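Local coordinates for class II aldolase/adducin domain protein (Pseudomonas syringae pv. phaseolicola 1448A, PDB 3OCR), which is a class II aldolase/adducin family member of unestablished reaction that may bind actin filaments, at residues V89-T94 against I111-H116; Q205-E210 against A254-A259. All coordinates share one frame; numbering follows the deposited sequence.

Contact 1 (V89-T94 against I111-H116); sequences VDIDGT and IHSAIH
Ser113 and Ile91 meet through a single polar link and a small apolar overlap. The hydroxyl of Ser113 donates to the backbone carbonyl of Ile91, OG to O 2.5 Å, a short bond. It lies in the carbonyl plane, with a C=O...OG angle of 159°, so it is not far from head-on. The OG stands anti to the backbone N of Ser113 (chi1 -178°), which carries it off the helix toward the turn. Ile91 answers with its longer branch: CG1 leads to CD1, which comes 3.7 Å from Ser113 OG and equally near Ser113 O, and 4.2 Å from His116 CB. The residues 90-93 form a type I beta turn in the hairpin between strands 87-90 and 95-97, at one edge of the mixed sheet of the aldolase/adducin domain; helix 110-118 runs beside it. Asp90 OD1 reaches over the turn to accept the backbone N-H of Thr94, the residue that follows it, at 2.9 Å, approached from above the carboxylate plane, and a weak hydrogen bond from Asp92 N. The imidazole of His116 turns to other partners: its NE2 is hydrogen-bonded to Ser59 OG, and its ring meets that of Phe69.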
ATOM      1  N   VAL A  89      35.793  -1.571   7.198  1.00 29.73           N
ATOM      2  CA  VAL A  89      36.123  -1.416   8.614  1.00 30.05           C
ATOM      3  C   VAL A  89      36.657  -2.748   9.185  1.00 30.29           C
ATOM      4  O   VAL A  89      36.440  -3.812   8.590  1.00 29.67           O
ATOM      5  CB  VAL A  89      34.906  -0.931   9.448  1.00 29.50           C
ATOM      6  CG1 VAL A  89      34.406   0.442   8.953  1.00 30.02           C
ATOM      7  CG2 VAL A  89      33.774  -1.948   9.433  1.00 29.86           C
ATOM      8  N   ASP A  90      37.355  -2.676  10.319  1.00 30.72           N
ATOM      9  CA  ASP A  90      37.854  -3.886  11.000  1.00 32.14           C
ATOM     10  C   ASP A  90      36.757  -4.372  11.942  1.00 32.45           C
ATOM     11  O   ASP A  90      35.675  -3.799  11.958  1.00 31.89           O
ATOM     12  CB  ASP A  90      39.171  -3.608  11.753  1.00 32.90           C
ATOM     13  CG  ASP A  90      39.040  -2.517  12.825  1.00 34.21           C
ATOM     14  OD1 ASP A  90      37.920  -2.238  13.301  1.00 34.76           O
ATOM     15  OD2 ASP A  90      40.083  -1.936  13.200  1.00 36.71           O
ATOM     16  N   ILE A  91      37.026  -5.409  12.724  1.00 34.12           N
ATOM     17  CA  ILE A  91      36.023  -5.949  13.643  1.00 36.01           C
ATOM     18  C   ILE A  91      35.544  -4.941  14.700  1.00 37.52           C
ATOM     19  O   ILE A  91      34.429  -5.053  15.206  1.00 38.73           O
ATOM     20  CB  ILE A  91      36.474  -7.297  14.274  1.00 36.20           C
ATOM     21  CG1 ILE A  91      35.274  -8.101  14.799  1.00 37.19           C
ATOM     22  CG2 ILE A  91      37.556  -7.084  15.356  1.00 37.37           C
ATOM     23  CD1 ILE A  91      34.181  -8.403  13.735  1.00 36.88           C
ATOM     24  N   ASP A  92      36.353  -3.930  14.996  1.00 38.67           N
ATOM     25  CA  ASP A  92      35.982  -2.892  15.975  1.00 39.67           C
ATOM     26  C   ASP A  92      35.171  -1.746  15.395  1.00 39.02           C
ATOM     27  O   ASP A  92      34.637  -0.936  16.142  1.00 39.56           O
ATOM     28  CB  ASP A  92      37.237  -2.295  16.592  1.00 40.79           C
ATOM     29  CG  ASP A  92      38.043  -3.310  17.324  1.00 43.07           C
ATOM     30  OD1 ASP A  92      37.420  -4.242  17.880  1.00 45.06           O
ATOM     31  OD2 ASP A  92      39.286  -3.173  17.348  1.00 44.05           O
ATOM     32  N   GLY A  93      35.104  -1.668  14.072  1.00 37.95           N
ATOM     33  CA  GLY A  93      34.466  -0.551  13.402  1.00 37.34           C
ATOM     34  C   GLY A  93      35.405   0.583  13.044  1.00 37.55           C
ATOM     35  O   GLY A  93      34.952   1.658  12.639  1.00 37.81           O
ATOM     36  N   THR A  94      36.710   0.355  13.195  1.00 37.76           N
ATOM     37  CA  THR A  94      37.703   1.358  12.836  1.00 38.14           C
ATOM     38  C   THR A  94      37.814   1.370  11.316  1.00 37.54           C
ATOM     39  O   THR A  94      37.881   0.326  10.692  1.00 37.21           O
ATOM     40  CB  THR A  94      39.087   1.038  13.469  1.00 38.57           C
ATOM     41  OG1 THR A  94      38.942   0.896  14.886  1.00 39.32           O
ATOM     42  CG2 THR A  94      40.130   2.140  13.172  1.00 39.13           C
ATOM     43  N   ILE A 111      26.057  -4.600  16.396  1.00 29.03           N
ATOM     44  CA  ILE A 111      25.362  -5.876  16.186  1.00 28.59           C
ATOM     45  C   ILE A 111      26.039  -6.733  15.109  1.00 27.32           C
ATOM     46  O   ILE A 111      26.214  -7.925  15.282  1.00 27.21           O
ATOM     47  CB  ILE A 111      23.834  -5.697  15.928  1.00 28.64           C
ATOM     48  CG1 ILE A 111      23.152  -7.069  15.894  1.00 30.36           C
ATOM     49  CG2 ILE A 111      23.551  -4.848  14.658  1.00 29.11           C
ATOM     50  CD1 ILE A 111      21.694  -7.040  16.337  1.00 34.61           C
ATOM     51  N   HIS A 112      26.446  -6.098  14.016  1.00 26.87           N
ATOM     52  CA  HIS A 112      27.156  -6.764  12.948  1.00 26.62           C
ATOM     53  C   HIS A 112      28.462  -7.355  13.465  1.00 27.18           C
ATOM     54  O   HIS A 112      28.741  -8.536  13.245  1.00 27.33           O
ATOM     55  CB  HIS A 112      27.351  -5.798  11.773  1.00 26.20           C
ATOM     56  CG  HIS A 112      26.048  -5.351  11.179  1.00 25.52           C
ATOM     57  ND1 HIS A 112      25.395  -6.065  10.195  1.00 23.07           N
ATOM     58  CD2 HIS A 112      25.235  -4.309  11.491  1.00 24.46           C
ATOM     59  CE1 HIS A 112      24.254  -5.466   9.905  1.00 23.47           C
ATOM     60  NE2 HIS A 112      24.130  -4.398  10.676  1.00 23.87           N
ATOM     61  N   SER A 113      29.228  -6.535  14.183  1.00 28.00           N
ATOM     62  CA  SER A 113      30.489  -6.949  14.787  1.00 29.00           C
ATOM     63  C   SER A 113      30.314  -8.151  15.733  1.00 28.84           C
ATOM     64  O   SER A 113      31.073  -9.120  15.668  1.00 28.90           O
ATOM     65  CB  SER A 113      31.083  -5.775  15.570  1.00 28.77           C
ATOM     66  OG  SER A 113      32.326  -6.173  16.104  1.00 33.29           O
ATOM     67  N   ALA A 114      29.319  -8.082  16.611  1.00 29.08           N
ATOM     68  CA  ALA A 114      29.077  -9.184  17.559  1.00 29.35           C
ATOM     69  C   ALA A 114      28.815 -10.505  16.833  1.00 29.23           C
ATOM     70  O   ALA A 114      29.380 -11.551  17.197  1.00 30.02           O
ATOM     71  CB  ALA A 114      27.906  -8.852  18.497  1.00 29.76           C
ATOM     72  N   ILE A 115      27.964 -10.466  15.809  1.00 28.96           N
ATOM     73  CA  ILE A 115      27.623 -11.685  15.067  1.00 28.07           C
ATOM     74  C   ILE A 115      28.787 -12.203  14.209  1.00 27.87           C
ATOM     75  O   ILE A 115      29.112 -13.384  14.288  1.00 27.66           O
ATOM     76  CB  ILE A 115      26.319 -11.540  14.213  1.00 27.56           C
ATOM     77  CG1 ILE A 115      25.129 -11.064  15.066  1.00 29.17           C
ATOM     78  CG2 ILE A 115      25.977 -12.862  13.519  1.00 27.29           C
ATOM     79  CD1 ILE A 115      24.817 -11.936  16.327  1.00 30.72           C
ATOM     80  N   HIS A 116      29.410 -11.327  13.408  1.00 28.29           N
ATOM     81  CA  HIS A 116      30.574 -11.710  12.599  1.00 28.93           C
ATOM     82  C   HIS A 116      31.722 -12.344  13.406  1.00 29.78           C
ATOM     83  O   HIS A 116      32.401 -13.279  12.949  1.00 30.07           O
ATOM     84  CB  HIS A 116      31.109 -10.512  11.787  1.00 28.13           C
ATOM     85  CG  HIS A 116      30.330 -10.228  10.534  1.00 27.88           C
ATOM     86  ND1 HIS A 116      30.217 -11.138   9.502  1.00 28.08           N
ATOM     87  CD2 HIS A 116      29.647  -9.127  10.138  1.00 26.78           C
ATOM     88  CE1 HIS A 116      29.486 -10.614   8.533  1.00 25.55           C
ATOM     89  NE2 HIS A 116      29.117  -9.401   8.901  1.00 26.07           N
TER

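Contact 2 (Q205-E210 against A254-A259)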
ATOM      1  N   GLN A 205      17.146 -15.353   2.282  1.00 21.54           N
ATOM      2  CA  GLN A 205      16.459 -15.588   3.553  1.00 21.39           C
ATOM      3  C   GLN A 205      15.668 -14.352   4.004  1.00 21.08           C
ATOM      4  O   GLN A 205      14.556 -14.478   4.522  1.00 21.05           O
ATOM      5  CB  GLN A 205      17.472 -15.971   4.629  1.00 21.52           C
ATOM      6  CG  GLN A 205      18.277 -17.252   4.335  1.00 23.49           C
ATOM      7  CD  GLN A 205      18.739 -17.894   5.616  1.00 25.96           C
ATOM      8  OE1 GLN A 205      18.106 -18.826   6.113  1.00 27.95           O
ATOM      9  NE2 GLN A 205      19.838 -17.399   6.168  1.00 26.76           N
ATOM     10  N   LEU A 206      16.238 -13.156   3.810  1.00 21.11           N
ATOM     11  CA  LEU A 206      15.568 -11.922   4.247  1.00 20.69           C
ATOM     12  C   LEU A 206      14.293 -11.652   3.427  1.00 20.92           C
ATOM     13  O   LEU A 206      13.231 -11.349   3.988  1.00 21.34           O
ATOM     14  CB  LEU A 206      16.513 -10.714   4.200  1.00 21.37           C
ATOM     15  CG  LEU A 206      15.900  -9.342   4.546  1.00 22.23           C
ATOM     16  CD1 LEU A 206      15.506  -9.279   6.011  1.00 22.98           C
ATOM     17  CD2 LEU A 206      16.885  -8.206   4.161  1.00 24.25           C
ATOM     18  N   HIS A 207      14.426 -11.728   2.109  1.00 21.12           N
ATOM     19  CA  HIS A 207      13.304 -11.654   1.169  1.00 21.78           C
ATOM     20  C   HIS A 207      12.154 -12.585   1.535  1.00 21.28           C
ATOM     21  O   HIS A 207      10.993 -12.161   1.530  1.00 20.84           O
ATOM     22  CB  HIS A 207      13.800 -11.924  -0.256  1.00 22.27           C
ATOM     23  CG  HIS A 207      12.816 -11.578  -1.336  1.00 25.05           C
ATOM     24  ND1 HIS A 207      13.067 -11.830  -2.668  1.00 28.86           N
ATOM     25  CD2 HIS A 207      11.599 -10.980  -1.295  1.00 28.28           C
ATOM     26  CE1 HIS A 207      12.049 -11.413  -3.401  1.00 28.97           C
ATOM     27  NE2 HIS A 207      11.146 -10.890  -2.592  1.00 29.34           N
ATOM     28  N   ALA A 208      12.469 -13.839   1.844  1.00 20.73           N
ATOM     29  CA  ALA A 208      11.445 -14.804   2.220  1.00 20.51           C
ATOM     30  C   ALA A 208      10.818 -14.495   3.554  1.00 20.16           C
ATOM     31  O   ALA A 208       9.608 -14.666   3.718  1.00 21.42           O
ATOM     32  CB  ALA A 208      11.997 -16.231   2.229  1.00 21.08           C
ATOM     33  N   LEU A 209      11.633 -14.050   4.513  1.00 19.71           N
ATOM     34  CA  LEU A 209      11.151 -13.781   5.858  1.00 19.47           C
ATOM     35  C   LEU A 209      10.226 -12.558   5.841  1.00 19.28           C
ATOM     36  O   LEU A 209       9.197 -12.546   6.515  1.00 19.08           O
ATOM     37  CB  LEU A 209      12.313 -13.559   6.832  1.00 19.44           C
ATOM     38  CG  LEU A 209      11.931 -13.413   8.317  1.00 21.33           C
ATOM     39  CD1 LEU A 209      11.129 -14.643   8.812  1.00 22.21           C
ATOM     40  CD2 LEU A 209      13.161 -13.110   9.213  1.00 21.77           C
ATOM     41  N   GLU A 210      10.607 -11.546   5.067  1.00 19.38           N
ATOM     42  CA  GLU A 210       9.866 -10.304   4.987  1.00 20.04           C
ATOM     43  C   GLU A 210       8.486 -10.614   4.375  1.00 19.72           C
ATOM     44  O   GLU A 210       7.439 -10.147   4.881  1.00 19.49           O
ATOM     45  CB  GLU A 210      10.611  -9.312   4.062  1.00 21.21           C
ATOM     46  CG  GLU A 210       9.764  -8.078   3.737  1.00 25.64           C
ATOM     47  CD  GLU A 210       9.455  -7.232   4.964  1.00 29.81           C
ATOM     48  OE1 GLU A 210      10.289  -7.222   5.919  1.00 30.24           O
ATOM     49  OE2 GLU A 210       8.381  -6.576   4.963  1.00 33.72           O
ATOM     50  N   ALA A 254      21.526 -18.889  -6.140  1.00 31.76           N
ATOM     51  CA  ALA A 254      22.023 -18.172  -7.320  1.00 32.72           C
ATOM     52  C   ALA A 254      20.885 -17.744  -8.244  1.00 33.02           C
ATOM     53  O   ALA A 254      20.873 -16.630  -8.740  1.00 33.90           O
ATOM     54  CB  ALA A 254      23.032 -19.040  -8.085  1.00 33.31           C
ATOM     55  N   ARG A 255      19.910 -18.622  -8.447  1.00 32.99           N
ATOM     56  CA  ARG A 255      18.785 -18.331  -9.338  1.00 32.72           C
ATOM     57  C   ARG A 255      17.940 -17.150  -8.826  1.00 31.82           C
ATOM     58  O   ARG A 255      17.592 -16.237  -9.583  1.00 31.25           O
ATOM     59  CB  ARG A 255      17.925 -19.592  -9.502  1.00 33.32           C
ATOM     60  CG  ARG A 255      16.788 -19.489 -10.492  1.00 34.71           C
ATOM     61  CD  ARG A 255      16.003 -20.809 -10.605  1.00 38.53           C
ATOM     62  NE  ARG A 255      16.881 -21.899 -11.008  1.00 41.73           N
ATOM     63  CZ  ARG A 255      17.235 -22.906 -10.213  1.00 43.74           C
ATOM     64  NH1 ARG A 255      16.747 -23.001  -8.978  1.00 43.31           N
ATOM     65  NH2 ARG A 255      18.054 -23.839 -10.668  1.00 45.48           N
ATOM     66  N   HIS A 256      17.592 -17.201  -7.538  1.00 30.68           N
ATOM     67  CA  HIS A 256      16.834 -16.151  -6.867  1.00 30.00           C
ATOM     68  C   HIS A 256      17.581 -14.826  -6.961  1.00 29.23           C
ATOM     69  O   HIS A 256      16.988 -13.794  -7.247  1.00 28.83           O
ATOM     70  CB  HIS A 256      16.643 -16.548  -5.393  1.00 30.12           C
ATOM     71  CG  HIS A 256      15.777 -15.622  -4.604  1.00 31.62           C
ATOM     72  ND1 HIS A 256      14.517 -15.976  -4.167  1.00 34.98           N
ATOM     73  CD2 HIS A 256      16.011 -14.385  -4.106  1.00 33.31           C
ATOM     74  CE1 HIS A 256      13.999 -14.980  -3.468  1.00 34.29           C
ATOM     75  NE2 HIS A 256      14.889 -14.006  -3.408  1.00 33.00           N
ATOM     76  N   TRP A 257      18.880 -14.865  -6.701  1.00 28.98           N
ATOM     77  CA  TRP A 257      19.694 -13.664  -6.680  1.00 30.25           C
ATOM     78  C   TRP A 257      19.820 -13.068  -8.089  1.00 30.95           C
ATOM     79  O   TRP A 257      19.735 -11.846  -8.255  1.00 31.64           O
ATOM     80  CB  TRP A 257      21.090 -13.975  -6.149  1.00 30.15           C
ATOM     81  CG  TRP A 257      22.058 -12.822  -6.281  1.00 31.82           C
ATOM     82  CD1 TRP A 257      23.011 -12.628  -7.262  1.00 32.80           C
ATOM     83  CD2 TRP A 257      22.171 -11.711  -5.381  1.00 29.74           C
ATOM     84  NE1 TRP A 257      23.706 -11.461  -7.007  1.00 32.87           N
ATOM     85  CE2 TRP A 257      23.198 -10.874  -5.873  1.00 31.17           C
ATOM     86  CE3 TRP A 257      21.490 -11.341  -4.213  1.00 27.96           C
ATOM     87  CZ2 TRP A 257      23.576  -9.685  -5.222  1.00 29.96           C
ATOM     88  CZ3 TRP A 257      21.850 -10.157  -3.570  1.00 29.08           C
ATOM     89  CH2 TRP A 257      22.885  -9.342  -4.078  1.00 29.70           C
ATOM     90  N   ASN A 258      20.039 -13.925  -9.081  1.00 31.65           N
ATOM     91  CA  ASN A 258      20.273 -13.458 -10.472  1.00 32.53           C
ATOM     92  C   ASN A 258      19.052 -12.716 -11.041  1.00 31.94           C
ATOM     93  O   ASN A 258      19.192 -11.820 -11.882  1.00 32.36           O
ATOM     94  CB  ASN A 258      20.607 -14.638 -11.391  1.00 33.39           C
ATOM     95  CG  ASN A 258      21.993 -15.207 -11.155  1.00 35.20           C
ATOM     96  OD1 ASN A 258      22.832 -14.597 -10.499  1.00 37.01           O
ATOM     97  ND2 ASN A 258      22.248 -16.377 -11.721  1.00 36.55           N
ATOM     98  N   ALA A 259      17.862 -13.121 -10.609  1.00 30.84           N
ATOM     99  CA  ALA A 259      16.615 -12.454 -11.006  1.00 30.82           C
ATOM    100  C   ALA A 259      16.483 -11.106 -10.299  1.00 30.88           C
ATOM    101  O   ALA A 259      16.119 -10.118 -10.918  1.00 32.64           O
ATOM    102  CB  ALA A 259      15.384 -13.338 -10.729  1.00 29.89           C
TER
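His207 sets the rim of its imidazole against the rim of the His256 ring, joining two helices of the aldolase/adducin-type subunit, 199-219 and 251-265. The two helices stand well apart here, the closest CA atoms, those of His207 and His256, being 9.9 Å from each other, and the two imidazoles span the distance between the helices. Both rings are carried outward by the same first torsion: CG lies anti to the backbone N in His207 (chi1 -167°) and likewise in His256. The ring planes are turned 75° to one another with centroids 5.0 Å apart, and neither ring lies over the face of the other, so this is not a stack. His256 NE2 lies near the plane of the His207 ring, at its edge, and His207 ND1 lies near that of His256. The second nitrogen of His256, ND1, is hydrogen-bonded to Tyr55 OH of the second subunit, so the ring is gripped at both nitrogens and its rotation is probably fixed. His53 of that subunit meets both imidazoles, edge-to-face in the case of His207, so the pair lies at a subunit interface; within the chain the ring of Trp50 also meets that of His207. His207 ND1 and His256 NE2 are 2.9 Å apart in a hydrogen bond in which either nitrogen could be the donor.

Contact 1 and contact 2 lie on opposite sides of the centre of the chain, their centres about 25 Å apart and their nearest atoms about 10 Å apart, so neither touches the other. They also follow in series along the sequence, contact 1 closing before contact 2 opens. Contact 1 is touched by no other chain of the assembly. Contact 2, by contrast, is also within one chain but is touched by a second subunit of the four-chain assembly. Strand 124-128 packs against helix 110-118 and strand 191-196 against helix 199-219; these two strands are neighbours in the sheet, which so links the helices of the two contacts.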